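Putative pyrroline carboxylate reductase (Streptococcus pyogenes, PDB 2AHR) probably catalyses the NAD(P)H-dependent reduction of 1-pyrroline-5-carboxylate to L-proline, the final step of proline biosynthesis. Local coordinates at residues 29-34 and 40-45; 66-71 and 75-80; 93-98 and 125-130. One frame throughout, in Å; residues are numbered along the deposited sequence.

Interaction 1 (29-34 and 40-45). With NAP (NADP nicotinamide-adenine-dinucleotide phosphate), chain S.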
loop_
_atom_site.group_PDB
_atom_site.type_symbol
_atom_site.label_atom_id
_atom_site.label_comp_id
_atom_site.label_asym_id
_atom_site.label_seq_id
_atom_site.Cartn_x
_atom_site.Cartn_y
_atom_site.Cartn_z
ATOM N N LEU E 29 16.119 44.735 29.537
ATOM C CA LEU E 29 15.301 43.532 29.511
ATOM C C LEU E 29 14.920 43.039 30.897
ATOM O O LEU E 29 15.712 43.127 31.837
ATOM C CB LEU E 29 15.998 42.417 28.709
ATOM C CG LEU E 29 16.659 42.824 27.381
ATOM C CD1 LEU E 29 17.506 41.689 26.821
ATOM C CD2 LEU E 29 15.636 43.323 26.350
ATOM N N ILE E 30 13.700 42.520 31.009
ATOM C CA ILE E 30 13.223 41.887 32.237
ATOM C C ILE E 30 12.287 40.720 31.890
ATOM O O ILE E 30 11.498 40.808 30.939
ATOM C CB ILE E 30 12.575 42.922 33.219
ATOM C CG1 ILE E 30 12.077 42.233 34.506
ATOM C CG2 ILE E 30 11.476 43.743 32.515
ATOM C CD1 ILE E 30 12.040 43.152 35.775
ATOM N N ILE E 31 12.400 39.626 32.645
ATOM C CA ILE E 31 11.665 38.400 32.344
ATOM C C ILE E 31 10.670 38.020 33.443
ATOM O O ILE E 31 10.676 38.612 34.526
ATOM C CB ILE E 31 12.612 37.213 31.996
ATOM C CG1 ILE E 31 13.569 36.883 33.142
ATOM C CG2 ILE E 31 13.404 37.517 30.737
ATOM C CD1 ILE E 31 13.021 35.882 34.133
ATOM N N SER E 32 9.817 37.040 33.144
ATOM C CA SER E 32 8.788 36.579 34.064
ATOM C C SER E 32 8.350 35.149 33.687
ATOM O O SER E 32 7.785 34.928 32.610
ATOM C CB SER E 32 7.607 37.556 34.028
ATOM O OG SER E 32 6.703 37.314 35.085
ATOM N N GLY E 33 8.611 34.189 34.573
ATOM C CA GLY E 33 8.407 32.768 34.266
ATOM C C GLY E 33 7.062 32.192 34.668
ATOM O O GLY E 33 6.111 32.933 34.868
ATOM N N SER E 34 6.993 30.863 34.781
ATOM C CA SER E 34 5.748 30.149 35.119
ATOM C C SER E 34 5.430 30.199 36.611
ATOM O O SER E 34 4.267 30.114 37.012
ATOM C CB SER E 34 5.800 28.687 34.646
ATOM O OG SER E 34 6.798 27.942 35.328
ATOM N N LYS E 40 13.306 33.396 38.947
ATOM C CA LYS E 40 14.622 33.561 39.577
ATOM C C LYS E 40 15.627 32.624 38.923
ATOM O O LYS E 40 16.712 33.040 38.530
ATOM C CB LYS E 40 14.546 33.265 41.086
ATOM C CG LYS E 40 13.513 34.096 41.841
ATOM C CD LYS E 40 13.508 33.831 43.349
ATOM C CE LYS E 40 12.638 34.873 44.069
ATOM N NZ LYS E 40 12.600 34.740 45.551
ATOM N N GLU E 41 15.222 31.364 38.800
ATOM C CA GLU E 41 16.038 30.282 38.257
ATOM C C GLU E 41 16.512 30.516 36.820
ATOM O O GLU E 41 17.655 30.204 36.500
ATOM C CB GLU E 41 15.249 28.977 38.332
ATOM C CG GLU E 41 16.082 27.713 38.297
ATOM C CD GLU E 41 15.221 26.456 38.261
ATOM O OE1 GLU E 41 14.105 26.455 38.845
ATOM O OE2 GLU E 41 15.664 25.466 37.638
ATOM N N ILE E 42 15.644 31.052 35.958
ATOM C CA ILE E 42 16.061 31.334 34.579
ATOM C C ILE E 42 16.742 32.699 34.444
ATOM O O ILE E 42 17.603 32.872 33.581
ATOM C CB ILE E 42 14.925 31.112 33.505
ATOM C CG1 ILE E 42 14.058 32.355 33.310
ATOM C CG2 ILE E 42 14.080 29.880 33.822
ATOM C CD1 ILE E 42 14.519 33.220 32.159
ATOM N N ALA E 43 16.358 33.652 35.295
ATOM C CA ALA E 43 17.047 34.943 35.397
ATOM C C ALA E 43 18.495 34.724 35.845
ATOM O O ALA E 43 19.410 35.433 35.414
ATOM C CB ALA E 43 16.331 35.851 36.371
ATOM N N GLU E 44 18.674 33.737 36.721
ATOM C CA GLU E 44 19.983 33.214 37.086
ATOM C C GLU E 44 20.744 32.814 35.820
ATOM O O GLU E 44 21.814 33.353 35.540
ATOM C CB GLU E 44 19.808 31.999 38.009
ATOM C CG GLU E 44 21.090 31.315 38.456
ATOM C CD GLU E 44 21.545 31.765 39.832
ATOM O OE1 GLU E 44 22.561 31.221 40.326
ATOM O OE2 GLU E 44 20.888 32.656 40.423
ATOM N N GLN E 45 20.161 31.891 35.050
ATOM C CA GLN E 45 20.828 31.274 33.901
ATOM C C GLN E 45 21.118 32.254 32.770
ATOM O O GLN E 45 22.100 32.086 32.050
ATOM C CB GLN E 45 20.024 30.070 33.369
ATOM C CG GLN E 45 19.673 28.975 34.414
ATOM C CD GLN E 45 20.895 28.338 35.095
ATOM O OE1 GLN E 45 21.650 27.585 34.472
ATOM N NE2 GLN E 45 21.076 28.629 36.388
HETATM P PA NAP S . 8.346 25.795 25.587
HETATM O O1A NAP S . 7.511 24.703 26.159
HETATM O O2A NAP S . 9.753 25.333 25.407
HETATM O O5B NAP S . 8.298 27.145 26.476
HETATM C C5B NAP S . 7.126 27.592 27.119
HETATM C C4B NAP S . 7.540 28.210 28.452
HETATM O O4B NAP S . 6.481 28.944 29.046
HETATM C C3B NAP S . 7.981 27.139 29.448
HETATM O O3B NAP S . 9.319 27.404 29.813
HETATM C C2B NAP S . 7.034 27.267 30.631
HETATM O O2B NAP S . 7.664 27.228 31.902
HETATM C C1B NAP S . 6.480 28.673 30.440
HETATM N N9A NAP S . 5.167 28.833 31.112
HETATM C C8A NAP S . 4.224 27.863 31.368
HETATM N N7A NAP S . 3.183 28.438 32.019
HETATM C C5A NAP S . 3.447 29.759 32.189
HETATM C C6A NAP S . 2.733 30.790 32.801
HETATM N N6A NAP S . 1.898 30.474 33.790
HETATM N N1A NAP S . 3.278 32.059 32.814
HETATM C C2A NAP S . 4.521 32.301 32.255
HETATM N N3A NAP S . 5.224 31.269 31.665
HETATM C C4A NAP S . 4.696 30.018 31.629
HETATM O O3 NAP S . 7.679 26.314 24.203
HETATM P PN NAP S . 8.509 27.025 23.005
HETATM O O1N NAP S . 8.929 25.945 22.066
HETATM O O2N NAP S . 9.536 27.964 23.531
HETATM O O5D NAP S . 7.339 27.879 22.289
HETATM C C5D NAP S . 6.900 29.114 22.810
HETATM C C4D NAP S . 6.184 29.914 21.724
HETATM O O4D NAP S . 7.014 30.120 20.597
HETATM C C3D NAP S . 4.936 29.190 21.229
HETATM O O3D NAP S . 3.877 30.117 21.245
HETATM C C2D NAP S . 5.238 28.739 19.806
HETATM O O2D NAP S . 4.065 28.812 19.003
HETATM C C1D NAP S . 6.367 29.709 19.393
HETATM N N1N NAP S . 7.403 29.177 18.469
HETATM C C2N NAP S . 8.231 28.136 18.838
HETATM C C3N NAP S . 9.219 27.676 17.961
HETATM C C7N NAP S . 10.211 26.632 18.383
HETATM O O7N NAP S . 11.211 26.291 17.450
HETATM N N7N NAP S . 10.139 26.067 19.595
HETATM C C4N NAP S . 9.367 28.282 16.707
HETATM C C5N NAP S . 8.541 29.336 16.343
HETATM C C6N NAP S . 7.564 29.773 17.239
HETATM P P2B NAP S . 8.213 25.881 32.611
HETATM O O1X NAP S . 8.594 26.234 34.039
HETATM O O2X NAP S . 7.115 24.842 32.636
HETATM O O3X NAP S . 9.423 25.343 31.867
#
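Ile31, on strand 28-32, meets Ile42 and Ala43 of helix segment 40-45 with its long branch. At its root, Ile31 CB is still 4.4 Å from Ile42 CD1. With chi1 at 60°, CG1 lies between the backbone N and the carbonyl carbon and is directed at the helix, while CG2 turns back beside the backbone N. One bond further on, Ile31 CG1 stands 3.9 Å from Ile42 CD1. The tip then fits between two helix residues: Ile31 CD1 is 3.6 Å from Ile42 CD1 and 4.0 Å from Ala43 CB. The two isoleucine chains cross obliquely, and no hydrogen bond joins the segments, so the contact is wholly apolar.

Beyond the strand, the same segment reaches the cofactor. Ser34 CB lies over one face of the adenine, 3.5 Å from NAP C4A, and Gly33 O comes over the same face, 3.1 Å from NAP C2A. Ser34 OG donates to the 2'-phosphate through NAP O1X at 2.8 Å. A bond to this phosphate is consistent with use of NADP(H), since NAD lacks the group. Ser32, whose CB is directed away from the helix, hydrogen-bonds His54 ND1 through OG, leaving His54 NE2 to bond NADP; it is thus a second-shell residue.

Strand and helix are consecutive elements of the Rossmann domain. Strand 28-32 is outermost in the chain's sheet and bonds to strand 5-9 through Ile30. Ile31 also packs on Ile8 of that strand, Ile42 on Val11 in the turn predicted to bind the nucleotide, and Ala43 on Tyr50, so helix 36-46 covers this margin of the sheet.

Interaction 2 (66-71 and 75-80). With NAP (NADP nicotinamide-adenine-dinucleotide phosphate), chain S.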
loop_
_atom_site.group_PDB
_atom_site.type_symbol
_atom_site.label_atom_id
_atom_site.label_comp_id
_atom_site.label_asym_id
_atom_site.label_seq_id
_atom_site.Cartn_x
_atom_site.Cartn_y
_atom_site.Cartn_z
ATOM N N LEU E 66 5.482 38.131 24.369
ATOM C CA LEU E 66 4.912 36.895 24.875
ATOM C C LEU E 66 5.630 35.636 24.372
ATOM O O LEU E 66 5.594 35.319 23.178
ATOM C CB LEU E 66 3.418 36.822 24.527
ATOM C CG LEU E 66 2.499 37.862 25.172
ATOM C CD1 LEU E 66 1.097 37.798 24.540
ATOM C CD2 LEU E 66 2.425 37.649 26.680
ATOM N N GLY E 67 6.232 34.900 25.302
ATOM C CA GLY E 67 6.895 33.635 24.988
ATOM C C GLY E 67 6.191 32.360 25.448
ATOM O O GLY E 67 6.753 31.260 25.346
ATOM N N ILE E 68 4.958 32.502 25.942
ATOM C CA ILE E 68 4.151 31.350 26.382
ATOM C C ILE E 68 3.583 30.593 25.177
ATOM O O ILE E 68 3.492 31.157 24.074
ATOM C CB ILE E 68 2.987 31.786 27.318
ATOM C CG1 ILE E 68 2.217 32.982 26.721
ATOM C CG2 ILE E 68 3.522 32.113 28.726
ATOM C CD1 ILE E 68 0.813 33.168 27.297
ATOM N N LYS E 69 3.212 29.325 25.376
ATOM C CA LYS E 69 2.599 28.562 24.290
ATOM C C LYS E 69 1.141 28.974 24.042
ATOM O O LYS E 69 0.469 29.449 24.958
ATOM C CB LYS E 69 2.785 27.041 24.468
ATOM C CG LYS E 69 1.951 26.351 25.527
ATOM C CD LYS E 69 2.491 24.930 25.736
ATOM C CE LYS E 69 1.437 23.977 26.294
ATOM N NZ LYS E 69 1.103 24.232 27.725
ATOM N N PRO E 70 0.657 28.818 22.792
ATOM C CA PRO E 70 -0.682 29.310 22.434
ATOM C C PRO E 70 -1.809 28.749 23.314
ATOM O O PRO E 70 -2.763 29.473 23.614
ATOM C CB PRO E 70 -0.850 28.866 20.965
ATOM C CG PRO E 70 0.124 27.769 20.780
ATOM C CD PRO E 70 1.305 28.160 21.643
ATOM N N GLN E 71 -1.686 27.489 23.736
ATOM C CA GLN E 71 -2.706 26.834 24.570
ATOM C C GLN E 71 -2.943 27.515 25.926
ATOM O O GLN E 71 -3.932 27.215 26.593
ATOM C CB GLN E 71 -2.368 25.355 24.819
ATOM C CG GLN E 71 -2.396 24.460 23.589
ATOM C CD GLN E 71 -1.034 24.335 22.912
ATOM O OE1 GLN E 71 -0.158 25.185 23.068
ATOM N NE2 GLN E 71 -0.860 23.266 22.149
ATOM N N THR E 75 -5.946 31.522 29.644
ATOM C CA THR E 75 -5.630 31.346 31.063
ATOM C C THR E 75 -4.664 32.397 31.628
ATOM O O THR E 75 -4.921 32.970 32.689
ATOM C CB THR E 75 -5.063 29.935 31.315
ATOM O OG1 THR E 75 -6.081 28.971 31.022
ATOM C CG2 THR E 75 -4.606 29.758 32.772
ATOM N N VAL E 76 -3.564 32.650 30.920
ATOM C CA VAL E 76 -2.502 33.509 31.447
ATOM C C VAL E 76 -2.749 35.001 31.211
ATOM O O VAL E 76 -2.358 35.814 32.042
ATOM C CB VAL E 76 -1.071 33.081 30.927
ATOM C CG1 VAL E 76 0.036 33.984 31.488
ATOM C CG2 VAL E 76 -0.770 31.606 31.270
ATOM N N LEU E 77 -3.395 35.363 30.101
ATOM C CA LEU E 77 -3.492 36.784 29.708
ATOM C C LEU E 77 -4.708 37.558 30.232
ATOM O O LEU E 77 -4.608 38.755 30.531
ATOM C CB LEU E 77 -3.402 36.952 28.184
ATOM C CG LEU E 77 -2.192 36.338 27.468
ATOM C CD1 LEU E 77 -2.287 36.609 25.987
ATOM C CD2 LEU E 77 -0.876 36.850 28.043
ATOM N N LYS E 78 -5.851 36.880 30.321
ATOM C CA LYS E 78 -7.104 37.538 30.681
ATOM C C LYS E 78 -7.055 38.259 32.050
ATOM O O LYS E 78 -7.439 39.434 32.125
ATOM C CB LYS E 78 -8.303 36.583 30.556
ATOM C CG LYS E 78 -8.710 36.304 29.119
ATOM C CD LYS E 78 -10.193 35.976 28.972
ATOM C CE LYS E 78 -10.542 35.805 27.493
ATOM N NZ LYS E 78 -11.993 35.560 27.199
ATOM N N PRO E 79 -6.578 37.577 33.124
ATOM C CA PRO E 79 -6.451 38.259 34.436
ATOM C C PRO E 79 -5.498 39.463 34.510
ATOM O O PRO E 79 -5.486 40.164 35.516
ATOM C CB PRO E 79 -5.960 37.144 35.377
ATOM C CG PRO E 79 -5.392 36.104 34.495
ATOM C CD PRO E 79 -6.188 36.156 33.220
ATOM N N LEU E 80 -4.714 39.709 33.468
ATOM C CA LEU E 80 -3.685 40.755 33.506
ATOM C C LEU E 80 -4.199 42.076 32.919
ATOM O O LEU E 80 -5.158 42.078 32.155
ATOM C CB LEU E 80 -2.435 40.275 32.751
ATOM C CG LEU E 80 -1.459 39.241 33.351
ATOM C CD1 LEU E 80 -2.092 38.138 34.202
ATOM C CD2 LEU E 80 -0.609 38.613 32.249
HETATM P PA NAP S . 8.346 25.795 25.587
HETATM O O1A NAP S . 7.511 24.703 26.159
HETATM O O2A NAP S . 9.753 25.333 25.407
HETATM O O5B NAP S . 8.298 27.145 26.476
HETATM C C5B NAP S . 7.126 27.592 27.119
HETATM C C4B NAP S . 7.540 28.210 28.452
HETATM O O4B NAP S . 6.481 28.944 29.046
HETATM C C3B NAP S . 7.981 27.139 29.448
HETATM O O3B NAP S . 9.319 27.404 29.813
HETATM C C2B NAP S . 7.034 27.267 30.631
HETATM O O2B NAP S . 7.664 27.228 31.902
HETATM C C1B NAP S . 6.480 28.673 30.440
HETATM N N9A NAP S . 5.167 28.833 31.112
HETATM C C8A NAP S . 4.224 27.863 31.368
HETATM N N7A NAP S . 3.183 28.438 32.019
HETATM C C5A NAP S . 3.447 29.759 32.189
HETATM C C6A NAP S . 2.733 30.790 32.801
HETATM N N6A NAP S . 1.898 30.474 33.790
HETATM N N1A NAP S . 3.278 32.059 32.814
HETATM C C2A NAP S . 4.521 32.301 32.255
HETATM N N3A NAP S . 5.224 31.269 31.665
HETATM C C4A NAP S . 4.696 30.018 31.629
HETATM O O3 NAP S . 7.679 26.314 24.203
HETATM P PN NAP S . 8.509 27.025 23.005
HETATM O O1N NAP S . 8.929 25.945 22.066
HETATM O O2N NAP S . 9.536 27.964 23.531
HETATM O O5D NAP S . 7.339 27.879 22.289
HETATM C C5D NAP S . 6.900 29.114 22.810
HETATM C C4D NAP S . 6.184 29.914 21.724
HETATM O O4D NAP S . 7.014 30.120 20.597
HETATM C C3D NAP S . 4.936 29.190 21.229
HETATM O O3D NAP S . 3.877 30.117 21.245
HETATM C C2D NAP S . 5.238 28.739 19.806
HETATM O O2D NAP S . 4.065 28.812 19.003
HETATM C C1D NAP S . 6.367 29.709 19.393
HETATM N N1N NAP S . 7.403 29.177 18.469
HETATM C C2N NAP S . 8.231 28.136 18.838
HETATM C C3N NAP S . 9.219 27.676 17.961
HETATM C C7N NAP S . 10.211 26.632 18.383
HETATM O O7N NAP S . 11.211 26.291 17.450
HETATM N N7N NAP S . 10.139 26.067 19.595
HETATM C C4N NAP S . 9.367 28.282 16.707
HETATM C C5N NAP S . 8.541 29.336 16.343
HETATM C C6N NAP S . 7.564 29.773 17.239
HETATM P P2B NAP S . 8.213 25.881 32.611
HETATM O O1X NAP S . 8.594 26.234 34.039
HETATM O O2X NAP S . 7.115 24.842 32.636
HETATM O O3X NAP S . 9.423 25.343 31.867
#
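Apolar contacts carry all of the pairing between the segments. Leu66 and Leu77 meet tip to tip, Leu66 CD2 lying 3.7 Å from Leu77 CD2. Ile68 also points its end at Val76, with CD1 4.1 Å from Val76 CB, and crosses Leu77 at a slant, the same CD1 being 4.1 Å from Leu77 CD2. Phe73 touches both Leu66 and Ile68 from within helix 73-77.

The contact spans the end of the third strand, in chain order, of a Rossmann fold, the loop after it and helix 73-77: strand 63-66 ends at Leu66, and the loop beyond it passes along the cofactor before the chain turns into the helix.

Van der Waals contacts with NADP come from both segments. At chi1 48° Ile68 sends CG1 toward the helix, and CG2, on the other branch, lies under the adenine, 3.5 Å from NAP N3A, on the face opposite Ser34. Val76 CG2 approaches the amino end of the base, 3.8 Å from NAP N6A, and Pro70 CD packs 3.3 Å from NAP O3D.

Hydrogen bonding to the cofactor is through the backbone: the nicotinamide ribose hydroxyl NAP O3D donates to Ile68 O at 3.0 Å.

Interaction 3 (93-98 and 125-130)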
loop_
_atom_site.group_PDB
_atom_site.type_symbol
_atom_site.label_atom_id
_atom_site.label_comp_id
_atom_site.label_asym_id
_atom_site.label_seq_id
_atom_site.Cartn_x
_atom_site.Cartn_y
_atom_site.Cartn_z
ATOM N N ILE E 93 -2.479 31.946 16.649
ATOM C CA ILE E 93 -3.345 32.907 17.351
ATOM C C ILE E 93 -3.306 34.247 16.624
ATOM O O ILE E 93 -2.265 34.924 16.600
ATOM C CB ILE E 93 -2.923 33.071 18.836
ATOM C CG1 ILE E 93 -2.964 31.702 19.525
ATOM C CG2 ILE E 93 -3.798 34.144 19.557
ATOM C CD1 ILE E 93 -3.294 31.731 20.998
ATOM N N SER E 94 -4.434 34.616 16.029
ATOM C CA SER E 94 -4.543 35.868 15.312
ATOM C C SER E 94 -4.475 37.076 16.244
ATOM O O SER E 94 -4.714 36.976 17.449
ATOM C CB SER E 94 -5.850 35.924 14.534
ATOM O OG SER E 94 -6.929 36.115 15.445
ATOM N N LEU E 95 -4.155 38.218 15.648
ATOM C CA LEU E 95 -4.156 39.506 16.315
ATOM C C LEU E 95 -5.557 39.846 16.829
ATOM O O LEU E 95 -5.701 40.508 17.859
ATOM C CB LEU E 95 -3.644 40.587 15.346
ATOM C CG LEU E 95 -2.139 40.558 15.000
ATOM C CD1 LEU E 95 -1.849 41.348 13.744
ATOM C CD2 LEU E 95 -1.307 41.082 16.134
ATOM N N GLN E 96 -6.583 39.391 16.104
ATOM C CA GLN E 96 -7.975 39.629 16.481
ATOM C C GLN E 96 -8.303 38.881 17.769
ATOM O O GLN E 96 -8.865 39.461 18.696
ATOM C CB GLN E 96 -8.936 39.232 15.346
ATOM C CG GLN E 96 -10.386 39.672 15.571
ATOM C CD GLN E 96 -11.276 39.487 14.335
ATOM O OE1 GLN E 96 -11.656 38.363 13.975
ATOM N NE2 GLN E 96 -11.620 40.599 13.688
ATOM N N ARG E 97 -7.933 37.606 17.832
ATOM C CA ARG E 97 -8.114 36.798 19.035
ATOM C C ARG E 97 -7.287 37.302 20.213
ATOM O O ARG E 97 -7.745 37.240 21.348
ATOM C CB ARG E 97 -7.774 35.336 18.761
ATOM C CG ARG E 97 -8.840 34.625 17.955
ATOM C CD ARG E 97 -8.417 33.225 17.511
ATOM N NE ARG E 97 -8.103 32.323 18.623
ATOM C CZ ARG E 97 -7.423 31.185 18.486
ATOM N NH1 ARG E 97 -6.982 30.826 17.286
ATOM N NH2 ARG E 97 -7.178 30.415 19.542
ATOM N N LEU E 98 -6.067 37.783 19.947
ATOM C CA LEU E 98 -5.198 38.326 20.998
ATOM C C LEU E 98 -5.835 39.567 21.636
ATOM O O LEU E 98 -5.797 39.733 22.851
ATOM C CB LEU E 98 -3.788 38.656 20.456
ATOM C CG LEU E 98 -2.759 39.201 21.473
ATOM C CD1 LEU E 98 -2.481 38.217 22.626
ATOM C CD2 LEU E 98 -1.438 39.630 20.817
ATOM N N ALA E 125 8.831 36.347 10.402
ATOM C CA ALA E 125 7.728 37.127 9.873
ATOM C C ALA E 125 7.319 38.175 10.911
ATOM O O ALA E 125 7.426 37.942 12.126
ATOM C CB ALA E 125 6.544 36.232 9.520
ATOM N N LEU E 126 6.835 39.315 10.416
ATOM C CA LEU E 126 6.381 40.409 11.270
ATOM C C LEU E 126 5.120 41.024 10.692
ATOM O O LEU E 126 5.067 41.345 9.504
ATOM C CB LEU E 126 7.463 41.496 11.401
ATOM C CG LEU E 126 7.078 42.865 12.018
ATOM C CD1 LEU E 126 6.714 42.726 13.500
ATOM C CD2 LEU E 126 8.215 43.874 11.832
ATOM N N THR E 127 4.106 41.191 11.529
ATOM C CA THR E 127 2.934 41.965 11.134
ATOM C C THR E 127 2.295 42.671 12.339
ATOM O O THR E 127 2.503 42.263 13.481
ATOM C CB THR E 127 1.918 41.091 10.348
ATOM O OG1 THR E 127 1.045 41.943 9.603
ATOM C CG2 THR E 127 1.104 40.185 11.280
ATOM N N GLY E 128 1.497 43.707 12.073
ATOM C CA GLY E 128 0.810 44.460 13.135
ATOM C C GLY E 128 -0.671 44.740 12.898
ATOM O O GLY E 128 -1.151 44.728 11.752
ATOM N N ASN E 129 -1.412 44.967 13.979
ATOM C CA ASN E 129 -2.811 45.368 13.835
ATOM C C ASN E 129 -2.925 46.822 13.383
ATOM O O ASN E 129 -1.914 47.518 13.202
ATOM C CB ASN E 129 -3.669 45.049 15.081
ATOM C CG ASN E 129 -3.311 45.893 16.305
ATOM O OD1 ASN E 129 -2.514 46.835 16.228
ATOM N ND2 ASN E 129 -3.904 45.539 17.462
ATOM N N ALA E 130 -4.158 47.267 13.173
ATOM C CA ALA E 130 -4.427 48.600 12.650
ATOM C C ALA E 130 -3.978 49.734 13.608
ATOM O O ALA E 130 -3.847 50.889 13.186
ATOM C CB ALA E 130 -5.905 48.712 12.293
HETATM O O HOH W 1 -5.891 43.081 17.082
#
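Leu95 reaches the end of strand 122-128 because its chi1 of -71° sets CG anti to the carbonyl carbon, and the extended chi2 carries CD1 onward to the Gly128-Asn129 peptide. On the strand side, Thr127 has OG1 anti to its own backbone N, which puts CG2 between N and the carbonyl carbon, where it can meet the leucine. The measured approaches agree: Leu95 CD1 is 3.7 Å from Gly128 C and 3.7 Å from Asn129 N, so this methyl sits against the peptide group. Flanking it, Thr127 CG2 is 4.0 Å from Leu95 CD1.

Polar linkage is indirect. A water donates to Leu95 O at 2.7 Å and accepts from Asn129 ND2 at 3.2 Å. The Asn129 amide is also bonded to the backbone outside the two segments: OD1 accepts from Leu108 N, and ND2 donates to Leu106 O. These two bonds hold the amide against the chain entering strand 108-112. Leu95 itself opens helix 95-102. Ser94 is the N-cap, its OG accepting from Arg97 N at 3.0 Å with a nearly straight N-H...O angle of 170°, and Glu155 OE2 takes the Leu95 N-H.

The contact therefore joins the first turn of a helix to the end of strand 122-128, which runs antiparallel to its neighbour 108-112. Leu95 also packs on Leu108 and Arg110 of that neighbour. NADP is distant, about 13 Å from the Leu95 side chain.

With no direct hydrogen bond between the segments, the direct contact between them is one methyl against a peptide group and a threonine methyl, supplemented by a water bridge whose asparagine end is already fixed by the backbone of Leu106 and Leu108.

From the N terminus the three contacts follow in series, none nested in or crossing another. Interaction 1 closes the short turn from strand 28-32 to helix 36-46, and interaction 2 the loop between strand 63-66 and helix 73-77. These two do not touch, their nearest atoms being about 6 Å apart, but both border NADP, with the adenine between them. Interaction 3 closes the longest loop, 26 residues that include strand 108-112, and joins helix 95-102 to strand 122-128. It touches interaction 2 directly, where Leu77 CD1 is 3.7 Å from Leu98 CD1, whereas about 15 Å separates its nearest atoms from interaction 1.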